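Local coordinates for protein predicted transcriptional regulator (PDB 3BY6) that probably binds DNA as a transcription regulator of the GntR family, through a winged helix-turn-helix domain, at residues Gln96-Ala99 with Glu100-Ser104. Numbering follows the deposited sequence.
Sequences QVIA and ELIKS
Ile-98 and Ile-102, one helical turn apart, meet through CG2 of the first and CD1 of the second at 4.1 Å, the two side chains crossing at a slant. In Ile-102, CG1 lies beside the backbone N, anti to the carbonyl carbon (chi1 -75°), and with the chain extended beyond it CD1 reaches back toward the preceding turn. The same CG1 lies 3.4 Å from Ile-98 O. Val-97 and Leu-101 repeat the i to i+4 pairing more loosely, with CG2 to CD1 at 4.4 Å, while Leu-101 CG rests against Val-97 O. Backbone bonds run alongside: Glu-100 N to Gln-96 O and Leu-101 N to Val-97 O are nearly straight at 170°, whereas Lys-103 N to Ala-99 O is more bent near the helix end. This is the C-terminal part of helix 79-103, the long helix that follows strand 72-75 in this GntR-family winged helix-turn-helix protein; Ile-98, Leu-101 and Ile-102 all touch Ile-111 of helix 108-119, and Val-97 and Leu-101 pack on Leu-90 of the second subunit, so these turns belong to the dimer interface. Among the polar groups, Glu-100 sends its extended chain out with CG anti to the backbone N, and OE2 forms a salt bridge with Arg-89 of the second subunit. Ser-104, the first residue to leave helical geometry, turns OG back onto Leu-101 O at 3.0 Å, tilted from that carbonyl's plane, and its N bonds to Glu-100 O.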
loop_
_atom_site.group_PDB
_atom_site.type_symbol
_atom_site.label_atom_id
_atom_site.label_comp_id
_atom_site.label_asym_id
_atom_site.label_seq_id
_atom_site.Cartn_x
_atom_site.Cartn_y
_atom_site.Cartn_z
ATOM N N GLN D 96 9.803 -0.206 5.618
ATOM C CA GLN D 96 8.972 0.979 5.431
ATOM C C GLN D 96 7.972 1.046 6.601
ATOM O O GLN D 96 7.992 2.016 7.377
ATOM C CB GLN D 96 8.285 0.886 4.053
ATOM C CG GLN D 96 7.152 1.901 3.671
ATOM C CD GLN D 96 6.493 1.543 2.261
ATOM O OE1 GLN D 96 5.665 0.597 2.139
ATOM N NE2 GLN D 96 6.891 2.287 1.210
ATOM N N VAL D 97 7.172 -0.013 6.790
ATOM C CA VAL D 97 6.205 -0.037 7.922
ATOM C C VAL D 97 6.900 0.106 9.299
ATOM O O VAL D 97 6.441 0.872 10.133
ATOM C CB VAL D 97 5.215 -1.230 7.883
ATOM C CG1 VAL D 97 5.908 -2.551 8.151
ATOM C CG2 VAL D 97 4.139 -1.016 8.926
ATOM N N ILE D 98 8.008 -0.579 9.523
ATOM C CA ILE D 98 8.752 -0.448 10.799
ATOM C C ILE D 98 9.314 0.973 10.981
ATOM O O ILE D 98 9.292 1.534 12.089
ATOM C CB ILE D 98 9.910 -1.447 10.892
ATOM C CG1 ILE D 98 9.395 -2.883 10.955
ATOM C CG2 ILE D 98 10.800 -1.138 12.074
ATOM C CD1 ILE D 98 10.482 -3.947 10.958
ATOM N N ALA D 99 9.799 1.561 9.886
ATOM C CA ALA D 99 10.274 2.943 9.886
ATOM C C ALA D 99 9.176 3.895 10.361
ATOM O O ALA D 99 9.380 4.713 11.254
ATOM C CB ALA D 99 10.747 3.352 8.459
ATOM N N GLU D 100 8.017 3.769 9.729
ATOM C CA GLU D 100 6.849 4.550 10.056
ATOM C C GLU D 100 6.267 4.335 11.481
ATOM O O GLU D 100 5.851 5.282 12.121
ATOM C CB GLU D 100 5.780 4.348 8.983
ATOM C CG GLU D 100 4.832 5.574 8.955
ATOM C CD GLU D 100 3.826 5.549 7.845
ATOM O OE1 GLU D 100 4.033 4.763 6.887
ATOM O OE2 GLU D 100 2.836 6.331 7.944
ATOM N N LEU D 101 6.240 3.101 11.973
ATOM C CA LEU D 101 5.947 2.828 13.387
ATOM C C LEU D 101 6.942 3.475 14.346
ATOM O O LEU D 101 6.574 3.889 15.432
ATOM C CB LEU D 101 5.900 1.307 13.682
ATOM C CG LEU D 101 4.643 0.535 13.229
ATOM C CD1 LEU D 101 4.900 -0.966 13.270
ATOM C CD2 LEU D 101 3.372 0.899 14.031
ATOM N N ILE D 102 8.212 3.519 14.000
ATOM C CA ILE D 102 9.166 4.133 14.913
ATOM C C ILE D 102 8.910 5.634 14.953
ATOM O O ILE D 102 9.062 6.254 15.998
ATOM C CB ILE D 102 10.607 3.808 14.539
ATOM C CG1 ILE D 102 10.924 2.379 14.941
ATOM C CG2 ILE D 102 11.608 4.754 15.227
ATOM C CD1 ILE D 102 12.215 1.897 14.356
ATOM N N LYS D 103 8.472 6.191 13.827
ATOM C CA LYS D 103 8.241 7.621 13.688
ATOM C C LYS D 103 6.875 8.048 14.295
ATOM O O LYS D 103 6.671 9.214 14.710
ATOM C CB LYS D 103 8.403 8.022 12.204
ATOM C CG LYS D 103 7.864 9.413 11.841
ATOM C CD LYS D 103 8.462 9.945 10.544
ATOM C CE LYS D 103 7.998 11.403 10.250
ATOM N NZ LYS D 103 8.793 11.970 9.086
ATOM N N SER D 104 5.937 7.103 14.359
ATOM C CA SER D 104 4.718 7.273 15.171
ATOM C C SER D 104 4.995 6.955 16.638
ATOM O O SER D 104 4.091 6.561 17.353
ATOM C CB SER D 104 3.611 6.343 14.700
ATOM O OG SER D 104 3.788 5.052 15.275
#